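Local atomic coordinates of SAHS4 (Ramazzottius varieornatus, PDB entry 5Z4G), a protein that probably acts as a secreted, heat-soluble molecular shield that helps tardigrades survive desiccation, and binds zinc ions. Residues K22-K27 and E115-K120; K43-P48 and F145-V150; T61-W66 and R154-I159. All coordinates share one frame; numbering follows the deposited sequence. Where two conformers were deposited one is given.

Contact 1: residues K22-K27 and E115-K120; sequences KPWLGK and EQLITK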
loop_
_atom_site.group_PDB
_atom_site.type_symbol
_atom_site.label_atom_id
_atom_site.label_comp_id
_atom_site.label_asym_id
_atom_site.label_seq_id
_atom_site.Cartn_x
_atom_site.Cartn_y
_atom_site.Cartn_z
ATOM N N LYS A 22 6.601 -0.189 15.250
ATOM C CA LYS A 22 5.853 0.039 14.007
ATOM C C LYS A 22 6.875 0.056 12.863
ATOM O O LYS A 22 7.229 1.129 12.324
ATOM C CB LYS A 22 5.033 1.330 14.101
ATOM C CG LYS A 22 3.966 1.271 15.181
ATOM C CD LYS A 22 3.254 2.593 15.406
ATOM C CE LYS A 22 2.487 2.586 16.728
ATOM N NZ LYS A 22 1.676 1.366 17.017
ATOM N N PRO A 23 7.379 -1.140 12.494
ATOM C CA PRO A 23 8.552 -1.196 11.600
ATOM C C PRO A 23 8.245 -0.805 10.154
ATOM O O PRO A 23 9.162 -0.652 9.355
ATOM C CB PRO A 23 8.987 -2.669 11.681
ATOM C CG PRO A 23 7.735 -3.406 12.060
ATOM C CD PRO A 23 6.952 -2.484 12.933
ATOM N N TRP A 24 6.962 -0.650 9.831
ATOM C CA TRP A 24 6.526 -0.155 8.523
ATOM C C TRP A 24 6.724 1.358 8.363
ATOM O O TRP A 24 6.661 1.870 7.246
ATOM C CB TRP A 24 5.060 -0.544 8.249
ATOM C CG TRP A 24 4.166 -0.337 9.412
ATOM C CD1 TRP A 24 3.873 -1.254 10.391
ATOM C CD2 TRP A 24 3.438 0.857 9.743
ATOM N NE1 TRP A 24 3.016 -0.707 11.312
ATOM C CE2 TRP A 24 2.715 0.581 10.934
ATOM C CE3 TRP A 24 3.302 2.120 9.136
ATOM C CZ2 TRP A 24 1.897 1.535 11.554
ATOM C CZ3 TRP A 24 2.474 3.070 9.739
ATOM C CH2 TRP A 24 1.783 2.772 10.942
ATOM N N LEU A 25 6.939 2.067 9.475
ATOM C CA LEU A 25 7.308 3.484 9.396
ATOM C C LEU A 25 8.667 3.645 8.732
ATOM O O LEU A 25 9.625 2.934 9.059
ATOM C CB LEU A 25 7.297 4.157 10.779
ATOM C CG LEU A 25 5.954 4.307 11.500
ATOM C CD1 LEU A 25 6.191 4.688 12.949
ATOM C CD2 LEU A 25 5.027 5.318 10.825
ATOM N N GLY A 26 8.738 4.576 7.793
ATOM C CA GLY A 26 9.950 4.773 6.990
ATOM C C GLY A 26 9.632 4.949 5.525
ATOM O O GLY A 26 8.453 5.034 5.141
ATOM N N LYS A 27 10.685 5.010 4.712
ATOM C CA LYS A 27 10.538 5.125 3.263
ATOM C C LYS A 27 11.049 3.854 2.601
ATOM O O LYS A 27 12.030 3.271 3.041
ATOM C CB LYS A 27 11.265 6.356 2.724
ATOM C CG LYS A 27 10.810 6.752 1.330
ATOM C CD LYS A 27 11.558 7.967 0.838
ATOM C CE LYS A 27 10.945 8.478 -0.452
ATOM N NZ LYS A 27 11.572 9.755 -0.894
ATOM N N GLU A 115 2.776 -5.559 15.087
ATOM C CA GLU A 115 3.677 -4.773 14.241
ATOM C C GLU A 115 3.237 -4.623 12.782
ATOM O O GLU A 115 3.904 -3.933 12.002
ATOM C CB GLU A 115 5.085 -5.363 14.303
ATOM C CG GLU A 115 5.711 -5.206 15.671
ATOM C CD GLU A 115 7.191 -5.516 15.710
ATOM O OE1 GLU A 115 7.751 -6.044 14.722
ATOM O OE2 GLU A 115 7.796 -5.230 16.750
ATOM N N GLN A 116 2.117 -5.251 12.431
ATOM C CA GLN A 116 1.623 -5.278 11.057
ATOM C C GLN A 116 0.558 -4.207 10.822
ATOM O O GLN A 116 -0.409 -4.107 11.590
ATOM C CB GLN A 116 1.058 -6.668 10.756
ATOM C CG GLN A 116 0.592 -6.891 9.329
ATOM C CD GLN A 116 -0.040 -8.258 9.159
ATOM O OE1 GLN A 116 -1.150 -8.510 9.641
ATOM N NE2 GLN A 116 0.673 -9.161 8.490
ATOM N N LEU A 117 0.744 -3.427 9.756
ATOM C CA LEU A 117 -0.250 -2.453 9.312
ATOM C C LEU A 117 -1.199 -3.168 8.356
ATOM O O LEU A 117 -0.748 -3.860 7.438
ATOM C CB LEU A 117 0.436 -1.275 8.601
ATOM C CG LEU A 117 -0.492 -0.216 7.999
ATOM C CD1 LEU A 117 -1.262 0.544 9.070
ATOM C CD2 LEU A 117 0.305 0.757 7.141
ATOM N N ILE A 118 -2.505 -2.991 8.560
ATOM C CA ILE A 118 -3.525 -3.603 7.715
ATOM C C ILE A 118 -4.377 -2.496 7.102
ATOM O O ILE A 118 -4.848 -1.610 7.816
ATOM C CB ILE A 118 -4.435 -4.555 8.533
ATOM C CG1 ILE A 118 -3.629 -5.673 9.220
ATOM C CG2 ILE A 118 -5.541 -5.142 7.649
ATOM C CD1 ILE A 118 -4.398 -6.414 10.275
ATOM N N THR A 119 -4.575 -2.545 5.784
ATOM C CA THR A 119 -5.420 -1.584 5.101
ATOM C C THR A 119 -6.532 -2.361 4.418
ATOM O O THR A 119 -6.269 -3.216 3.567
ATOM C CB THR A 119 -4.625 -0.731 4.084
ATOM O OG1 THR A 119 -3.529 -0.112 4.763
ATOM C CG2 THR A 119 -5.518 0.345 3.453
ATOM N N LYS A 120 -7.770 -2.073 4.809
ATOM C CA LYS A 120 -8.938 -2.706 4.203
ATOM C C LYS A 120 -9.557 -1.697 3.260
ATOM O O LYS A 120 -9.848 -0.563 3.652
ATOM C CB LYS A 120 -9.924 -3.170 5.283
ATOM C CG LYS A 120 -9.367 -4.293 6.157
ATOM C CD LYS A 120 -10.384 -4.865 7.128
ATOM C CE LYS A 120 -9.700 -5.807 8.109
ATOM N NZ LYS A 120 -10.682 -6.621 8.876
#
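Trp-24 lies flat against Leu-117, the tight part of the contact. Leu-117 CB sits over the five-membered ring, 3.6 Å from its centroid and 4° off the ring normal, a CH-pi contact. The leucine branches spread over the same face: CD2 comes 3.8 Å from CE3 of Trp-24, and CD1 lies 4.1 Å from CZ2. Trp-24 CG stands between its own backbone N and carbonyl carbon (chi1 44°), which turns the indole face onto Leu-117. Lys-22 CB and Leu-25 CG of the same type I turn cover the opposite face. At the ring edge, in plane, Glu-115 O lies 3.1 Å from Trp-24 CD1; the angle at the indole N-H is too poor for a hydrogen bond.

The solvent side is the pair Pro-23 and exposed Glu-115. Here Pro-23 CD meets Glu-115 CB at 3.7 Å, and the extended glutamate chain crosses the proline ring at about a right angle.

The contact joins the turn ahead of strand 26-30 to the start of strand 116-123, which is not its neighbour in the sheet. Tyr-65 (strand 62-66) meets the indole edge-to-face, Tyr-74 (strand 74-79) packs obliquely on it, and Tyr-134 (strand 128-137) touches Leu-117.

Contact 2: residues K43-P48 and F145-V150; sequences KAANIP and FTSNGV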
loop_
_atom_site.group_PDB
_atom_site.type_symbol
_atom_site.label_atom_id
_atom_site.label_comp_id
_atom_site.label_asym_id
_atom_site.label_seq_id
_atom_site.Cartn_x
_atom_site.Cartn_y
_atom_site.Cartn_z
ATOM N N LYS A 43 -5.462 -10.886 -13.264
ATOM C CA LYS A 43 -6.624 -11.544 -13.875
ATOM C C LYS A 43 -7.828 -11.568 -12.925
ATOM O O LYS A 43 -8.918 -11.124 -13.291
ATOM C CB LYS A 43 -6.261 -12.961 -14.349
ATOM C CG LYS A 43 -7.358 -13.671 -15.136
ATOM C CD LYS A 43 -7.068 -15.156 -15.295
ATOM C CE LYS A 43 -8.266 -15.899 -15.876
ATOM N NZ LYS A 43 -8.022 -17.363 -15.992
ATOM N N ALA A 44 -7.616 -12.070 -11.710
ATOM C CA ALA A 44 -8.690 -12.217 -10.729
ATOM C C ALA A 44 -9.227 -10.895 -10.174
ATOM O O ALA A 44 -10.440 -10.753 -9.977
ATOM C CB ALA A 44 -8.248 -13.124 -9.603
ATOM N N ALA A 45 -8.331 -9.938 -9.932
ATOM C CA ALA A 45 -8.711 -8.639 -9.365
ATOM C C ALA A 45 -9.085 -7.624 -10.446
ATOM O O ALA A 45 -9.425 -6.472 -10.138
ATOM C CB ALA A 45 -7.611 -8.097 -8.456
ATOM N N ASN A 46 -9.031 -8.075 -11.705
ATOM C CA ASN A 46 -9.402 -7.283 -12.878
ATOM C C ASN A 46 -8.661 -5.950 -12.913
ATOM O O ASN A 46 -9.272 -4.881 -13.014
ATOM C CB ASN A 46 -10.928 -7.110 -12.971
ATOM C CG ASN A 46 -11.668 -8.434 -12.960
ATOM O OD1 ASN A 46 -12.464 -8.705 -12.060
ATOM N ND2 ASN A 46 -11.398 -9.274 -13.955
ATOM N N ILE A 47 -7.337 -6.035 -12.795
ATOM C CA ILE A 47 -6.471 -4.860 -12.843
ATOM C C ILE A 47 -6.372 -4.396 -14.300
ATOM O O ILE A 47 -5.871 -5.142 -15.147
ATOM C CB ILE A 47 -5.076 -5.141 -12.216
ATOM C CG1 ILE A 47 -5.198 -5.680 -10.765
ATOM C CG2 ILE A 47 -4.159 -3.920 -12.309
ATOM C CD1 ILE A 47 -6.004 -4.839 -9.786
ATOM N N PRO A 48 -6.871 -3.171 -14.596
ATOM C CA PRO A 48 -6.866 -2.657 -15.974
ATOM C C PRO A 48 -5.439 -2.399 -16.477
ATOM O O PRO A 48 -4.552 -2.139 -15.657
ATOM C CB PRO A 48 -7.649 -1.344 -15.861
ATOM C CG PRO A 48 -7.462 -0.912 -14.449
ATOM C CD PRO A 48 -7.419 -2.179 -13.646
ATOM N N PHE A 145 -1.273 -8.421 -0.707
ATOM C CA PHE A 145 -2.576 -7.879 -1.093
ATOM C C PHE A 145 -3.472 -8.970 -1.647
ATOM O O PHE A 145 -3.043 -9.759 -2.495
ATOM C CB PHE A 145 -2.446 -6.700 -2.078
ATOM C CG PHE A 145 -1.393 -6.884 -3.130
ATOM C CD1 PHE A 145 -0.073 -6.477 -2.893
ATOM C CD2 PHE A 145 -1.715 -7.427 -4.376
ATOM C CE1 PHE A 145 0.900 -6.630 -3.869
ATOM C CE2 PHE A 145 -0.740 -7.584 -5.347
ATOM C CZ PHE A 145 0.564 -7.187 -5.093
ATOM N N THR A 146 -4.709 -9.007 -1.157
ATOM C CA THR A 146 -5.674 -10.026 -1.559
ATOM C C THR A 146 -6.937 -9.355 -2.054
ATOM O O THR A 146 -7.471 -8.474 -1.378
ATOM C CB THR A 146 -5.995 -10.979 -0.390
ATOM O OG1 THR A 146 -4.771 -11.539 0.105
ATOM C CG2 THR A 146 -6.951 -12.120 -0.827
ATOM N N SER A 147 -7.412 -9.783 -3.222
ATOM C CA SER A 147 -8.667 -9.288 -3.770
ATOM C C SER A 147 -9.300 -10.364 -4.627
ATOM O O SER A 147 -8.601 -11.019 -5.409
ATOM C CB SER A 147 -8.438 -8.019 -4.595
ATOM O OG SER A 147 -9.679 -7.447 -4.960
ATOM N N ASN A 148 -10.613 -10.550 -4.471
ATOM C CA ASN A 148 -11.365 -11.570 -5.233
ATOM C C ASN A 148 -10.719 -12.950 -5.102
ATOM O O ASN A 148 -10.677 -13.740 -6.066
ATOM C CB ASN A 148 -11.500 -11.172 -6.717
ATOM C CG ASN A 148 -12.443 -9.999 -6.941
ATOM O OD1 ASN A 148 -13.213 -9.609 -6.062
ATOM N ND2 ASN A 148 -12.386 -9.434 -8.141
ATOM N N GLY A 149 -10.203 -13.219 -3.904
ATOM C CA GLY A 149 -9.625 -14.514 -3.572
ATOM C C GLY A 149 -8.184 -14.781 -3.965
ATOM O O GLY A 149 -7.664 -15.854 -3.656
ATOM N N VAL A 150 -7.532 -13.834 -4.643
ATOM C CA VAL A 150 -6.135 -14.036 -5.073
ATOM C C VAL A 150 -5.198 -13.090 -4.348
ATOM O O VAL A 150 -5.507 -11.909 -4.179
ATOM C CB VAL A 150 -5.973 -13.976 -6.611
ATOM C CG1 VAL A 150 -4.514 -14.094 -7.037
ATOM C CG2 VAL A 150 -6.745 -15.125 -7.248
#
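Ala-44, Asn-148 and Ala-45 carry most of this contact between the end of helix 38-44 and the hairpin turn after strand 140-147. Ala-44 takes part twice, with its carbonyl and with its methyl group. Its O accepts a hydrogen bond from Asn-148 ND2 at 3.0 Å. The bond is nearly straight, with an N-H...O angle of 170°. The carbonyl oxygen lies in the amide plane of Asn-148, while the donor is tilted 20° from the carbonyl plane of Ala-44. The bond therefore uses the amide N-H well and meets the carbonyl somewhat aslant.

Asn-148 CG is anti to its carbonyl carbon and beside its backbone N (chi1 -71°), which carries the amide over to the helix end. The CB of Asn-148 also rests 3.5 Å from Ala-44 O. Beside this bond, the methyl group of Ala-44 presses on one branch of Val-150. The distance from Ala-44 CB to Val-150 CG2 is 3.4 Å, tighter than usual van der Waals contact. The polar and apolar contacts thus grip the same residue.

Ala-45 CB packs on Ser-147 CB at 3.9 Å. The hydroxyl of Ser-147 is held by other partners, chiefly Glu-129 O, with Gln-128 NE2 also bonded to it. Gln-128 NE2 further binds Ala-45 O, so this side chain links both segments.

Two motifs meet here. The helix finishes in a Schellman motif, with Asn-46 at positive phi. The hairpin closes in a type I' turn from Ser-147 to Val-150, with Asn-148 and Gly-149 in the middle and paired backbone bonds between its ends. Such a tight two-residue turn is characteristic of beta hairpins. The contact joins it to the helix-turn-helix segment that, as in fatty-acid-binding proteins, lies over one end of the barrel.

Contact 3: residues T61-W66 and R154-I159; sequences TLLKYW and RWYKKI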
loop_
_atom_site.group_PDB
_atom_site.type_symbol
_atom_site.label_atom_id
_atom_site.label_comp_id
_atom_site.label_asym_id
_atom_site.label_seq_id
_atom_site.Cartn_x
_atom_site.Cartn_y
_atom_site.Cartn_z
ATOM N N THR A 61 8.159 2.010 -7.379
ATOM C CA THR A 61 7.233 2.610 -6.438
ATOM C C THR A 61 8.024 3.006 -5.205
ATOM O O THR A 61 8.795 2.200 -4.666
ATOM C CB THR A 61 6.138 1.600 -6.006
ATOM O OG1 THR A 61 5.421 1.132 -7.152
ATOM C CG2 THR A 61 5.148 2.206 -5.008
ATOM N N LEU A 62 7.819 4.242 -4.762
ATOM C CA LEU A 62 8.308 4.698 -3.473
ATOM C C LEU A 62 7.132 4.836 -2.521
ATOM O O LEU A 62 6.106 5.419 -2.862
ATOM C CB LEU A 62 9.068 6.023 -3.603
ATOM C CG LEU A 62 10.239 6.050 -4.585
ATOM C CD1 LEU A 62 10.918 7.411 -4.554
ATOM C CD2 LEU A 62 11.243 4.932 -4.322
ATOM N N LEU A 63 7.287 4.294 -1.324
ATOM C CA LEU A 63 6.247 4.353 -0.324
ATOM C C LEU A 63 6.827 4.950 0.951
ATOM O O LEU A 63 7.896 4.542 1.396
ATOM C CB LEU A 63 5.750 2.930 -0.098
ATOM C CG LEU A 63 4.781 2.578 0.998
ATOM C CD1 LEU A 63 3.490 3.349 0.822
ATOM C CD2 LEU A 63 4.545 1.079 0.874
ATOM N N LYS A 64 6.135 5.922 1.539
ATOM C CA LYS A 64 6.610 6.524 2.783
ATOM C C LYS A 64 5.482 6.603 3.798
ATOM O O LYS A 64 4.412 7.111 3.484
ATOM C CB LYS A 64 7.221 7.915 2.530
ATOM C CG LYS A 64 7.924 8.511 3.752
ATOM C CD LYS A 64 8.851 9.650 3.384
ATOM C CE LYS A 64 8.163 10.997 3.454
ATOM N NZ LYS A 64 9.142 12.070 3.790
ATOM N N TYR A 65 5.739 6.100 5.006
ATOM C CA TYR A 65 4.818 6.224 6.145
ATOM C C TYR A 65 5.543 6.957 7.250
ATOM O O TYR A 65 6.693 6.627 7.550
ATOM C CB TYR A 65 4.410 4.834 6.671
ATOM C CG TYR A 65 3.429 4.095 5.804
ATOM C CD1 TYR A 65 2.066 4.391 5.864
ATOM C CD2 TYR A 65 3.849 3.062 4.960
ATOM C CE1 TYR A 65 1.143 3.701 5.087
ATOM C CE2 TYR A 65 2.933 2.367 4.176
ATOM C CZ TYR A 65 1.588 2.698 4.238
ATOM O OH TYR A 65 0.693 2.031 3.448
ATOM N N TRP A 66 4.889 7.944 7.864
ATOM C CA TRP A 66 5.498 8.666 8.983
ATOM C C TRP A 66 4.466 9.186 9.965
ATOM O O TRP A 66 3.271 9.285 9.644
ATOM C CB TRP A 66 6.459 9.770 8.500
ATOM C CG TRP A 66 5.849 11.028 7.936
ATOM C CD1 TRP A 66 5.718 12.237 8.578
ATOM C CD2 TRP A 66 5.386 11.238 6.595
ATOM N NE1 TRP A 66 5.159 13.168 7.731
ATOM C CE2 TRP A 66 4.957 12.592 6.506
ATOM C CE3 TRP A 66 5.259 10.412 5.467
ATOM C CZ2 TRP A 66 4.416 13.136 5.329
ATOM C CZ3 TRP A 66 4.720 10.956 4.290
ATOM C CH2 TRP A 66 4.312 12.306 4.234
ATOM N N ARG A 154 4.416 -8.136 -2.728
ATOM C CA ARG A 154 5.481 -7.274 -3.224
ATOM C C ARG A 154 6.466 -6.941 -2.121
ATOM O O ARG A 154 6.073 -6.702 -0.969
ATOM C CB ARG A 154 4.890 -5.991 -3.774
ATOM C CG ARG A 154 5.805 -5.284 -4.733
ATOM C CD ARG A 154 5.141 -4.033 -5.211
ATOM N NE ARG A 154 5.792 -3.545 -6.413
ATOM C CZ ARG A 154 5.678 -2.304 -6.864
ATOM N NH1 ARG A 154 4.965 -1.414 -6.182
ATOM N NH2 ARG A 154 6.303 -1.951 -7.977
ATOM N N TRP A 155 7.749 -6.916 -2.477
ATOM C CA TRP A 155 8.810 -6.598 -1.524
ATOM C C TRP A 155 9.437 -5.239 -1.783
ATOM O O TRP A 155 9.571 -4.806 -2.931
ATOM C CB TRP A 155 9.886 -7.687 -1.517
ATOM C CG TRP A 155 9.394 -8.974 -0.917
ATOM C CD1 TRP A 155 9.530 -9.377 0.382
ATOM C CD2 TRP A 155 8.667 -10.012 -1.586
ATOM N NE1 TRP A 155 8.939 -10.607 0.563
ATOM C CE2 TRP A 155 8.403 -11.021 -0.627
ATOM C CE3 TRP A 155 8.220 -10.193 -2.906
ATOM C CZ2 TRP A 155 7.710 -12.198 -0.944
ATOM C CZ3 TRP A 155 7.528 -11.369 -3.222
ATOM C CH2 TRP A 155 7.281 -12.353 -2.240
ATOM N N TYR A 156 9.808 -4.582 -0.686
ATOM C CA TYR A 156 10.433 -3.257 -0.708
ATOM C C TYR A 156 11.668 -3.267 0.176
ATOM O O TYR A 156 11.733 -4.034 1.142
ATOM C CB TYR A 156 9.482 -2.189 -0.148
ATOM C CG TYR A 156 8.196 -1.976 -0.918
ATOM C CD1 TYR A 156 7.139 -2.898 -0.836
ATOM C CD2 TYR A 156 8.012 -0.832 -1.698
ATOM C CE1 TYR A 156 5.973 -2.707 -1.544
ATOM C CE2 TYR A 156 6.843 -0.631 -2.420
ATOM C CZ TYR A 156 5.816 -1.568 -2.321
ATOM O OH TYR A 156 4.620 -1.414 -3.001
ATOM N N LYS A 157 12.624 -2.397 -0.153
ATOM C CA LYS A 157 13.821 -2.158 0.653
ATOM C C LYS A 157 13.731 -0.780 1.263
ATOM O O LYS A 157 13.289 0.167 0.600
ATOM C CB LYS A 157 15.088 -2.237 -0.218
ATOM C CG LYS A 157 15.468 -3.629 -0.704
ATOM C CD LYS A 157 15.847 -4.603 0.409
ATOM C CE LYS A 157 17.220 -4.355 1.015
ATOM N NZ LYS A 157 17.578 -5.440 1.974
ATOM N N LYS A 158 14.160 -0.659 2.520
ATOM C CA LYS A 158 14.160 0.645 3.199
ATOM C C LYS A 158 15.191 1.560 2.564
ATOM O O LYS A 158 16.308 1.138 2.234
ATOM C CB LYS A 158 14.439 0.498 4.688
ATOM C CG LYS A 158 14.177 1.767 5.488
ATOM C CD LYS A 158 14.471 1.569 6.962
ATOM C CE LYS A 158 13.326 0.870 7.666
ATOM N NZ LYS A 158 13.552 0.883 9.140
ATOM N N ILE A 159 14.786 2.808 2.370
ATOM C CA ILE A 159 15.671 3.829 1.787
ATOM C C ILE A 159 15.659 5.095 2.643
ATOM O O ILE A 159 14.683 5.355 3.346
ATOM C CB ILE A 159 15.304 4.156 0.313
ATOM C CG1 ILE A 159 13.833 4.598 0.189
ATOM C CG2 ILE A 159 15.633 2.965 -0.590
ATOM C CD1 ILE A 159 13.445 5.225 -1.136
HETATM O O HOH W 1 6.275 0.287 -9.521
#
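Thr-61 and Arg-154 make the polar part of the contact. Arg-154 NH1 donates to Thr-61 OG1 at 2.8 Å, with an N-H...O angle of 157°. The hydroxyl oxygen lies at the guanidinium edge, close to its plane. The arginine chain runs extended from CG to NE, with CG opposite the backbone N (chi1 -159°), and this reach spans the gap between the strands. NH1 also donates to Tyr-156 OH at 3.2 Å, a partner tilted 26° from the guanidinium plane.

A water joins the polar group. It accepts from Thr-61 OG1 at 2.7 Å and from Arg-154 NH2 at 2.7 Å. The threonine hydroxyl thus accepts from the arginine and donates to the water. The phenol oxygen of Tyr-156 is also bonded to Gln-143 OE1 on strand 140-147.

The apolar contacts lie on both faces of the sheet. On the inner face Leu-63 CD2 stands loosely over the Tyr-156 ring, near its rim and 4.3 Å from CZ. On the outer face Leu-62 CD2 touches Ile-159 CD1 at 3.9 Å, their side chains crossing at about a right angle.

Strand 26-30 runs between strands 62-66 and 150-159, so these side chains meet across an intervening strand. A leucine in place of Arg-154 would probably leave Thr-61 OG1 without its arginine donor, the water without the NH2 donor, and Tyr-156 OH with one partner fewer.

The bonded partners seen here for this buried guanidinium are neutral oxygens, with no carboxylate among them. Its positive charge probably polarises the hydroxyls of Thr-61 and Tyr-156. The arrangement recalls the Arg-x-Tyr pair that holds the fatty-acid carboxylate in fatty-acid-binding proteins; whether SAHS4 binds such a ligand is not established.

In the fold
Contact 3 is the buried one, while contacts 1 and 2 are partly buried. Contacts 1 and 3 lie about 10 Å apart between centres and are joined directly, with probable backbone hydrogen bonds Lys-27 O to Ile-159 N and Gly-26 N to Tyr-65 O. Contact 2 lies about 22 Å from each, centre to centre, and involves a helix end. Strands 140-147 and 150-159, neighbours in the sheet, tie it to contact 3, and Phe-145 packs on Arg-154. Chemistry follows place: contact 1 is aromatic and apolar without hydrogen bonds across it, contact 2 pairs one amide bond with small methyl groups, and contact 3 combines a charged hydrogen-bond network and one bound water with apolar packing.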